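Zinc phosphodiesterase ELAC protein 1 (Homo sapiens, PDB 3ZWF) removes 2',3'-cyclic phosphates from cleaved tRNAs during their repair and shows some zinc-dependent tRNA 3'-processing endonuclease activity. Local coordinates at residues K55-G63 / H180-S188; H65-L73 / I91-I101. All coordinates share one frame; numbering follows the deposited sequence.

Contact 1. Residues K55-G63 / H180-S188; sequences KIFITHLHG and HRIPSFGFS. With ZN (zinc ion), chain E; PO4 (phosphate ion), chain F.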
loop_
_atom_site.group_PDB
_atom_site.type_symbol
_atom_site.label_atom_id
_atom_site.label_comp_id
_atom_site.label_asym_id
_atom_site.label_seq_id
_atom_site.Cartn_x
_atom_site.Cartn_y
_atom_site.Cartn_z
ATOM N N LYS A 55 -11.009 14.119 -7.108
ATOM C CA LYS A 55 -11.469 13.989 -5.738
ATOM C C LYS A 55 -11.351 12.552 -5.269
ATOM O O LYS A 55 -11.536 11.624 -6.045
ATOM C CB LYS A 55 -12.937 14.450 -5.588
ATOM C CG LYS A 55 -13.199 15.881 -6.057
ATOM C CD LYS A 55 -14.614 16.362 -5.736
ATOM C CE LYS A 55 -14.959 17.638 -6.515
ATOM N NZ LYS A 55 -14.057 18.734 -6.154
ATOM N N ILE A 56 -11.083 12.414 -3.977
ATOM C CA ILE A 56 -10.976 11.140 -3.305
ATOM C C ILE A 56 -11.747 11.179 -2.002
ATOM O O ILE A 56 -11.634 12.140 -1.221
ATOM C CB ILE A 56 -9.449 10.791 -3.045
ATOM C CG1 ILE A 56 -8.708 10.786 -4.390
ATOM C CG2 ILE A 56 -9.301 9.447 -2.351
ATOM C CD1 ILE A 56 -7.201 10.640 -4.296
ATOM N N PHE A 57 -12.546 10.155 -1.771
ATOM C CA PHE A 57 -13.393 10.039 -0.611
ATOM C C PHE A 57 -13.054 8.744 0.117
ATOM O O PHE A 57 -13.177 7.667 -0.460
ATOM C CB PHE A 57 -14.895 10.032 -1.020
ATOM C CG PHE A 57 -15.326 11.224 -1.849
ATOM C CD1 PHE A 57 -15.114 11.283 -3.218
ATOM C CD2 PHE A 57 -15.968 12.299 -1.232
ATOM C CE1 PHE A 57 -15.488 12.370 -3.961
ATOM C CE2 PHE A 57 -16.344 13.390 -1.972
ATOM C CZ PHE A 57 -16.140 13.435 -3.341
ATOM N N ILE A 58 -12.717 8.852 1.400
ATOM C CA ILE A 58 -12.366 7.669 2.216
ATOM C C ILE A 58 -13.406 7.400 3.273
ATOM O O ILE A 58 -13.754 8.306 4.065
ATOM C CB ILE A 58 -10.966 7.867 2.905
ATOM C CG1 ILE A 58 -9.862 8.130 1.879
ATOM C CG2 ILE A 58 -10.624 6.657 3.779
ATOM C CD1 ILE A 58 -9.629 7.017 0.813
ATOM N N THR A 59 -13.983 6.192 3.243
ATOM C CA THR A 59 -15.157 5.854 4.108
ATOM C C THR A 59 -14.781 5.638 5.570
ATOM O O THR A 59 -15.517 5.992 6.462
ATOM C CB THR A 59 -15.884 4.614 3.650
ATOM O OG1 THR A 59 -14.973 3.497 3.613
ATOM C CG2 THR A 59 -16.510 4.824 2.244
ATOM N N HIS A 60 -13.569 5.103 5.816
ATOM C CA HIS A 60 -13.114 4.815 7.162
ATOM C C HIS A 60 -11.646 4.455 7.154
ATOM O O HIS A 60 -11.152 4.012 6.125
ATOM C CB HIS A 60 -13.941 3.754 7.864
ATOM C CG HIS A 60 -13.828 2.355 7.318
ATOM N ND1 HIS A 60 -14.301 1.975 6.068
ATOM C CD2 HIS A 60 -13.502 1.212 7.958
ATOM C CE1 HIS A 60 -14.137 0.670 5.929
ATOM N NE2 HIS A 60 -13.657 0.178 7.060
ATOM N N LEU A 61 -11.025 4.615 8.317
ATOM C CA LEU A 61 -9.581 4.388 8.428
ATOM C C LEU A 61 -9.220 2.946 8.806
ATOM O O LEU A 61 -8.461 2.725 9.769
ATOM C CB LEU A 61 -8.993 5.404 9.426
ATOM C CG LEU A 61 -9.123 6.868 8.992
ATOM C CD1 LEU A 61 -8.498 7.850 9.996
ATOM C CD2 LEU A 61 -8.489 7.049 7.599
ATOM N N HIS A 62 -9.717 1.984 8.016
ATOM C CA HIS A 62 -9.196 0.613 7.999
ATOM C C HIS A 62 -8.301 0.515 6.800
ATOM O O HIS A 62 -8.574 1.090 5.776
ATOM C CB HIS A 62 -10.296 -0.421 7.944
ATOM C CG HIS A 62 -10.850 -0.761 9.284
ATOM N ND1 HIS A 62 -12.082 -1.345 9.442
ATOM C CD2 HIS A 62 -10.318 -0.647 10.523
ATOM C CE1 HIS A 62 -12.288 -1.576 10.722
ATOM N NE2 HIS A 62 -11.233 -1.139 11.406
ATOM N N GLY A 63 -7.187 -0.207 6.922
ATOM C CA GLY A 63 -6.170 -0.169 5.903
ATOM C C GLY A 63 -6.570 -0.585 4.494
ATOM O O GLY A 63 -6.041 -0.046 3.511
ATOM N N HIS A 180 -19.700 0.835 12.481
ATOM C CA HIS A 180 -18.714 -0.159 12.137
ATOM C C HIS A 180 -17.802 -0.370 13.359
ATOM O O HIS A 180 -18.026 0.232 14.420
ATOM C CB HIS A 180 -18.002 0.298 10.860
ATOM C CG HIS A 180 -17.015 -0.691 10.282
ATOM N ND1 HIS A 180 -17.297 -2.028 10.059
ATOM C CD2 HIS A 180 -15.747 -0.496 9.843
ATOM C CE1 HIS A 180 -16.217 -2.617 9.545
ATOM N NE2 HIS A 180 -15.274 -1.706 9.392
ATOM N N ARG A 181 -16.766 -1.199 13.229
ATOM C CA ARG A 181 -15.811 -1.412 14.327
ATOM C C ARG A 181 -15.074 -0.127 14.679
ATOM O O ARG A 181 -14.702 0.114 15.839
ATOM C CB ARG A 181 -14.764 -2.504 13.956
ATOM C CG ARG A 181 -15.330 -3.849 13.683
ATOM C CD ARG A 181 -14.259 -4.968 13.773
ATOM N NE ARG A 181 -13.027 -4.747 12.996
ATOM C CZ ARG A 181 -12.956 -4.705 11.660
ATOM N NH1 ARG A 181 -14.049 -4.800 10.889
ATOM N NH2 ARG A 181 -11.777 -4.529 11.081
ATOM N N ILE A 182 -14.862 0.715 13.668
ATOM C CA ILE A 182 -14.415 2.104 13.864
ATOM C C ILE A 182 -15.425 2.940 13.104
ATOM O O ILE A 182 -16.204 2.377 12.323
ATOM C CB ILE A 182 -12.977 2.376 13.359
ATOM C CG1 ILE A 182 -12.806 2.142 11.874
ATOM C CG2 ILE A 182 -11.982 1.525 14.180
ATOM C CD1 ILE A 182 -11.508 2.670 11.341
ATOM N N PRO A 183 -15.446 4.270 13.326
ATOM C CA PRO A 183 -16.456 5.033 12.605
ATOM C C PRO A 183 -16.288 4.976 11.088
ATOM O O PRO A 183 -15.161 5.025 10.563
ATOM C CB PRO A 183 -16.267 6.444 13.122
ATOM C CG PRO A 183 -15.664 6.246 14.520
ATOM C CD PRO A 183 -14.756 5.089 14.322
ATOM N N SER A 184 -17.413 4.864 10.405
ATOM C CA SER A 184 -17.431 4.710 8.984
ATOM C C SER A 184 -18.538 5.582 8.390
ATOM O O SER A 184 -19.509 5.924 9.078
ATOM C CB SER A 184 -17.614 3.219 8.640
ATOM O OG SER A 184 -17.672 2.969 7.238
ATOM N N PHE A 185 -18.334 5.966 7.132
ATOM C CA PHE A 185 -19.186 6.931 6.448
ATOM C C PHE A 185 -19.691 6.389 5.135
ATOM O O PHE A 185 -19.052 5.591 4.462
ATOM C CB PHE A 185 -18.464 8.268 6.206
ATOM C CG PHE A 185 -18.010 8.940 7.476
ATOM C CD1 PHE A 185 -18.890 9.714 8.252
ATOM C CD2 PHE A 185 -16.710 8.783 7.901
ATOM C CE1 PHE A 185 -18.464 10.301 9.412
ATOM C CE2 PHE A 185 -16.302 9.371 9.045
ATOM C CZ PHE A 185 -17.171 10.129 9.810
ATOM N N GLY A 186 -20.898 6.833 4.803
ATOM C CA GLY A 186 -21.424 6.728 3.469
ATOM C C GLY A 186 -21.475 8.089 2.787
ATOM O O GLY A 186 -21.480 9.164 3.447
ATOM N N PHE A 187 -21.481 8.057 1.469
ATOM C CA PHE A 187 -21.465 9.252 0.655
ATOM C C PHE A 187 -22.629 9.222 -0.303
ATOM O O PHE A 187 -22.919 8.186 -0.926
ATOM C CB PHE A 187 -20.169 9.387 -0.124
ATOM C CG PHE A 187 -18.944 9.461 0.759
ATOM C CD1 PHE A 187 -18.609 10.626 1.400
ATOM C CD2 PHE A 187 -18.160 8.333 0.950
ATOM C CE1 PHE A 187 -17.498 10.701 2.228
ATOM C CE2 PHE A 187 -17.049 8.395 1.783
ATOM C CZ PHE A 187 -16.711 9.588 2.422
ATOM N N SER A 188 -23.307 10.372 -0.375
ATOM C CA SER A 188 -24.383 10.590 -1.300
ATOM C C SER A 188 -23.962 11.601 -2.363
ATOM O O SER A 188 -23.585 12.734 -2.035
ATOM C CB SER A 188 -25.582 11.173 -0.549
ATOM O OG SER A 188 -26.617 11.496 -1.458
HETATM ZN ZN ZN E . -13.516 -1.938 7.937
HETATM P P PO4 F . -12.736 -5.176 7.476
HETATM O O1 PO4 F . -13.492 -4.093 8.287
HETATM O O2 PO4 F . -11.183 -4.923 7.849
HETATM O O3 PO4 F . -12.810 -4.921 6.024
HETATM O O4 PO4 F . -13.150 -6.494 8.031
HETATM O O HOH W 1 -12.601 5.817 10.519
HETATM O O HOH W 2 -12.066 -2.391 6.543
#

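Contact 2. Residues H65-L73 / I91-I101; sequences HFFGLPGLL and IYGPVGLRDFI. With ZN (zinc ion), chain D.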
loop_
_atom_site.group_PDB
_atom_site.type_symbol
_atom_site.label_atom_id
_atom_site.label_comp_id
_atom_site.label_asym_id
_atom_site.label_seq_id
_atom_site.Cartn_x
_atom_site.Cartn_y
_atom_site.Cartn_z
ATOM N N HIS A 65 -9.050 0.266 3.017
ATOM C CA HIS A 65 -9.709 1.414 2.399
ATOM C C HIS A 65 -8.814 2.643 2.202
ATOM O O HIS A 65 -9.292 3.641 1.637
ATOM C CB HIS A 65 -10.987 1.743 3.210
ATOM C CG HIS A 65 -11.898 0.566 3.326
ATOM N ND1 HIS A 65 -13.060 0.437 2.587
ATOM C CD2 HIS A 65 -11.783 -0.570 4.046
ATOM C CE1 HIS A 65 -13.609 -0.731 2.866
ATOM N NE2 HIS A 65 -12.849 -1.360 3.742
ATOM N N PHE A 66 -7.566 2.635 2.699
ATOM C CA PHE A 66 -6.711 3.807 2.539
ATOM C C PHE A 66 -5.210 3.581 2.428
ATOM O O PHE A 66 -4.501 4.502 2.064
ATOM C CB PHE A 66 -6.960 4.882 3.609
ATOM C CG PHE A 66 -6.322 4.639 4.921
ATOM C CD1 PHE A 66 -6.890 3.789 5.833
ATOM C CD2 PHE A 66 -5.140 5.311 5.293
ATOM C CE1 PHE A 66 -6.282 3.549 7.077
ATOM C CE2 PHE A 66 -4.564 5.096 6.545
ATOM C CZ PHE A 66 -5.160 4.216 7.436
ATOM N N PHE A 67 -4.738 2.372 2.689
ATOM C CA PHE A 67 -3.291 2.133 2.639
ATOM C C PHE A 67 -2.718 2.346 1.238
ATOM O O PHE A 67 -1.494 2.523 1.108
ATOM C CB PHE A 67 -2.901 0.729 3.132
ATOM C CG PHE A 67 -2.876 0.545 4.615
ATOM C CD1 PHE A 67 -3.009 1.590 5.513
ATOM C CD2 PHE A 67 -2.764 -0.734 5.115
ATOM C CE1 PHE A 67 -2.992 1.339 6.877
ATOM C CE2 PHE A 67 -2.746 -0.975 6.490
ATOM C CZ PHE A 67 -2.878 0.058 7.351
ATOM N N GLY A 68 -3.544 2.274 0.203
ATOM C CA GLY A 68 -3.128 2.585 -1.168
ATOM C C GLY A 68 -2.973 4.057 -1.524
ATOM O O GLY A 68 -2.509 4.405 -2.620
ATOM N N LEU A 69 -3.404 4.928 -0.624
ATOM C CA LEU A 69 -3.448 6.375 -0.905
ATOM C C LEU A 69 -2.091 7.061 -1.124
ATOM O O LEU A 69 -1.910 7.788 -2.087
ATOM C CB LEU A 69 -4.356 7.103 0.126
ATOM C CG LEU A 69 -4.670 8.556 -0.217
ATOM C CD1 LEU A 69 -5.288 8.692 -1.611
ATOM C CD2 LEU A 69 -5.705 9.015 0.843
ATOM N N PRO A 70 -1.093 6.789 -0.271
ATOM C CA PRO A 70 0.209 7.441 -0.503
ATOM C C PRO A 70 0.810 7.074 -1.845
ATOM O O PRO A 70 1.311 7.949 -2.576
ATOM C CB PRO A 70 1.063 6.907 0.655
ATOM C CG PRO A 70 0.105 6.659 1.733
ATOM C CD PRO A 70 -1.127 6.113 1.039
ATOM N N GLY A 71 0.757 5.779 -2.163
ATOM C CA GLY A 71 1.244 5.280 -3.438
ATOM C C GLY A 71 0.540 5.899 -4.607
ATOM O O GLY A 71 1.173 6.307 -5.572
ATOM N N LEU A 72 -0.785 5.957 -4.523
ATOM C CA LEU A 72 -1.591 6.573 -5.571
ATOM C C LEU A 72 -1.178 8.030 -5.829
ATOM O O LEU A 72 -1.013 8.432 -6.974
ATOM C CB LEU A 72 -3.061 6.465 -5.261
ATOM C CG LEU A 72 -4.002 7.090 -6.295
ATOM C CD1 LEU A 72 -3.886 6.428 -7.677
ATOM C CD2 LEU A 72 -5.442 7.038 -5.773
ATOM N N LEU A 73 -1.059 8.828 -4.770
ATOM C CA LEU A 73 -0.694 10.253 -4.926
ATOM C C LEU A 73 0.683 10.376 -5.565
ATOM O O LEU A 73 0.890 11.168 -6.479
ATOM C CB LEU A 73 -0.709 10.989 -3.578
ATOM C CG LEU A 73 -2.099 11.055 -2.899
ATOM C CD1 LEU A 73 -2.033 11.679 -1.518
ATOM C CD2 LEU A 73 -3.173 11.731 -3.799
ATOM N N ILE A 91 -9.404 15.734 -0.983
ATOM C CA ILE A 91 -9.513 14.464 -0.307
ATOM C C ILE A 91 -10.412 14.624 0.905
ATOM O O ILE A 91 -10.181 15.500 1.746
ATOM C CB ILE A 91 -8.115 13.940 0.114
ATOM C CG1 ILE A 91 -7.218 13.842 -1.116
ATOM C CG2 ILE A 91 -8.253 12.590 0.843
ATOM C CD1 ILE A 91 -5.762 13.400 -0.822
ATOM N N TYR A 92 -11.444 13.802 0.979
ATOM C CA TYR A 92 -12.365 13.803 2.114
ATOM C C TYR A 92 -12.244 12.520 2.895
ATOM O O TYR A 92 -12.274 11.442 2.306
ATOM C CB TYR A 92 -13.819 13.946 1.590
ATOM C CG TYR A 92 -14.051 15.245 0.849
ATOM C CD1 TYR A 92 -13.770 15.352 -0.509
ATOM C CD2 TYR A 92 -14.602 16.372 1.494
ATOM C CE1 TYR A 92 -13.974 16.552 -1.189
ATOM C CE2 TYR A 92 -14.790 17.556 0.819
ATOM C CZ TYR A 92 -14.491 17.637 -0.525
ATOM O OH TYR A 92 -14.687 18.856 -1.176
ATOM N N GLY A 93 -12.093 12.590 4.208
ATOM C CA GLY A 93 -12.091 11.365 5.010
ATOM C C GLY A 93 -12.077 11.642 6.490
ATOM O O GLY A 93 -12.181 12.808 6.905
ATOM N N PRO A 94 -12.074 10.587 7.302
ATOM C CA PRO A 94 -12.136 10.795 8.719
ATOM C C PRO A 94 -10.955 11.558 9.308
ATOM O O PRO A 94 -9.864 11.508 8.784
ATOM C CB PRO A 94 -12.200 9.377 9.293
ATOM C CG PRO A 94 -12.588 8.515 8.172
ATOM C CD PRO A 94 -12.061 9.153 6.962
ATOM N N VAL A 95 -11.211 12.242 10.417
ATOM C CA VAL A 95 -10.139 12.820 11.234
ATOM C C VAL A 95 -8.992 11.818 11.384
ATOM O O VAL A 95 -9.206 10.677 11.784
ATOM C CB VAL A 95 -10.664 13.249 12.634
ATOM C CG1 VAL A 95 -9.489 13.630 13.585
ATOM C CG2 VAL A 95 -11.605 14.404 12.484
ATOM N N GLY A 96 -7.774 12.295 11.117
ATOM C CA GLY A 96 -6.559 11.483 11.174
ATOM C C GLY A 96 -5.939 11.315 9.807
ATOM O O GLY A 96 -4.706 11.076 9.674
ATOM N N LEU A 97 -6.763 11.433 8.777
ATOM C CA LEU A 97 -6.287 11.203 7.413
ATOM C C LEU A 97 -5.289 12.275 6.937
ATOM O O LEU A 97 -4.309 11.972 6.259
ATOM C CB LEU A 97 -7.466 11.084 6.427
ATOM C CG LEU A 97 -7.085 10.785 4.984
ATOM C CD1 LEU A 97 -6.439 9.402 4.852
ATOM C CD2 LEU A 97 -8.371 10.821 4.071
ATOM N N ARG A 98 -5.559 13.532 7.268
ATOM C CA ARG A 98 -4.698 14.608 6.785
ATOM C C ARG A 98 -3.246 14.412 7.257
ATOM O O ARG A 98 -2.308 14.492 6.458
ATOM C CB ARG A 98 -5.189 15.970 7.245
ATOM C CG ARG A 98 -4.405 17.146 6.647
ATOM C CD ARG A 98 -4.860 18.497 7.192
ATOM N NE ARG A 98 -6.289 18.714 6.984
ATOM C CZ ARG A 98 -7.160 19.070 7.923
ATOM N NH1 ARG A 98 -6.798 19.233 9.191
ATOM N NH2 ARG A 98 -8.408 19.276 7.569
ATOM N N ASP A 99 -3.083 14.160 8.551
ATOM C CA ASP A 99 -1.717 13.994 9.136
ATOM C C ASP A 99 -1.041 12.754 8.588
ATOM O O ASP A 99 0.159 12.758 8.336
ATOM C CB ASP A 99 -1.805 13.923 10.656
ATOM C CG ASP A 99 -2.204 15.272 11.294
ATOM O OD1 ASP A 99 -2.076 16.329 10.629
ATOM O OD2 ASP A 99 -2.642 15.261 12.470
ATOM N N PHE A 100 -1.812 11.688 8.359
ATOM C CA PHE A 100 -1.296 10.470 7.784
ATOM C C PHE A 100 -0.646 10.752 6.441
ATOM O O PHE A 100 0.492 10.332 6.172
ATOM C CB PHE A 100 -2.371 9.392 7.609
ATOM C CG PHE A 100 -1.889 8.199 6.865
ATOM C CD1 PHE A 100 -1.024 7.313 7.461
ATOM C CD2 PHE A 100 -2.285 7.963 5.553
ATOM C CE1 PHE A 100 -0.546 6.201 6.750
ATOM C CE2 PHE A 100 -1.846 6.833 4.856
ATOM C CZ PHE A 100 -0.989 5.962 5.461
ATOM N N ILE A 101 -1.357 11.454 5.577
ATOM C CA ILE A 101 -0.848 11.761 4.235
ATOM C C ILE A 101 0.398 12.686 4.327
ATOM O O ILE A 101 1.439 12.416 3.709
ATOM C CB ILE A 101 -1.933 12.358 3.287
ATOM C CG1 ILE A 101 -3.087 11.373 3.082
ATOM C CG2 ILE A 101 -1.306 12.727 1.956
ATOM C CD1 ILE A 101 -4.365 12.007 2.561
HETATM ZN ZN ZN D . -13.041 -3.262 4.814
HETATM O O HOH W 2 -12.066 -2.391 6.543
#

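Contact 1. Residues K55-G63 / H180-S188
One zinc ion joins His-60 NE2 and His-62 ND1 to His-180 NE2. Phosphate atom O1 is a further ligand, 2.2 Å from the zinc, and accepts a hydrogen bond from Arg-181 NH1 at 2.8 Å. Arg-181 NH2 adds weak bonds to O1 and O2 of the phosphate. A bend at chi3 (-51°) brings the guanidinium round so that the phosphate lies at its edge, while His-62 CE1 sits over one face. Water 2 and Asp-251 complete the ligands. His-180 turns its ring edge toward the face of His-60 in an offset edge-to-face pair, planes at 89°. His-62 and His-180 meet rim to rim. Ile-182 CG1 covers one face of His-62, 3.9 Å from the ring centroid.

On the other ring nitrogen, His-60 ND1 donates in its ring plane to Thr-59 OG1 (3.0 Å), which is also bonded to Asp-34. With the zinc on NE2, this bond on ND1 holds the ring at both nitrogens and limits its rotation. Phe-185 N donates to Thr-59 O at 2.9 Å, and water 1 bridges Leu-61 N and Pro-183 O. Further from the zinc, Phe-57 points its ring edge at the face of Phe-187, and its CB lies over that same ring. The segments thus join strands 53-57 and 184-191, from the two sheets of the metallo-beta-lactamase fold. His-60 and His-62 come from the family's HxHxDH motif. The phosphate probably comes from the crystallisation liquor, but zinc and arginine on one of its oxygens are consistent with a site that binds the phosphodiester of tRNA.

Contact 2. Residues H65-L73 / I91-I101
Phe-66 sets the edge of its ring against the face of Phe-100. The centroids are 5.0 Å apart and the planes stand at 81°, a T-shaped pair. Atom CE2 of Phe-66 makes the closest approach, 3.6 Å from Phe-100 CE2. The Phe-66 CG sits between the backbone N and the carbonyl carbon (chi1 80°), and the ring is directed at the helix 97-107. Pro-70 CG also touches this Phe-100 ring, 3.7 Å from CE2, with the two side chains crossing at about a right angle.

Next to the rings lies a layer of aliphatic branches. Leu-69 CD2 touches Ile-101 CD1 at 3.7 Å and packs more loosely on Leu-97 CD1. One turn further along the helix, Leu-73 CD1 rests against Ile-101 CG2 at 3.7 Å. It also meets Ile-91 CD1 tip to tip, at 4.2 Å. No hydrogen bond crosses between the segments. In the alpha-beta-beta-alpha architecture of the metallo-beta-lactamase fold, this is the layer where helices 69-79 and 97-107 pack together over a sheet. They meet through their side chains: the axes of the short segments cross at -58° and come no closer than 11.6 Å. Ile-91, on strand 89-94, is the sheet's share of the packing.

Each helix is entered through a turn. A type I turn from Phe-66 to Leu-69 leads into the first helix, and a type II turn from Pro-94 to Leu-97 leads into the second. Gly-96 is the N-cap of the second helix, and Glu-120 accepts bonds from Gly-96 N and Arg-98 N. Leu-107 of the second subunit packs on both Phe-66 and Phe-100. Just before Phe-66, His-65 NE2 binds the second zinc ion at 2.2 Å, and its ND1 is hydrogen-bonded to Asp-34.

Overall arrangement
After three strands and helix 39-45 the chain enters strand 53-57 and the histidine loop of contact 1. One residue later, after Asp-64, comes 65-73, the first half of contact 2. Contact 2 closes a short loop when 91-101 returns beside helix 69-79. Contact 1 closes a much longer one only at 180-188, so the smaller loop lies wholly within the larger. Strands 53-57 and 89-94 are neighbours in one sheet, and the backbones of Ile-56 and Ile-58 hydrogen-bond to that of Tyr-92. Contact 1 ties this sheet to the other, and contact 2 ties it to helices 69-79 and 97-107. Water 2 bridges the two zinc ions. Both contacts also touch the second subunit.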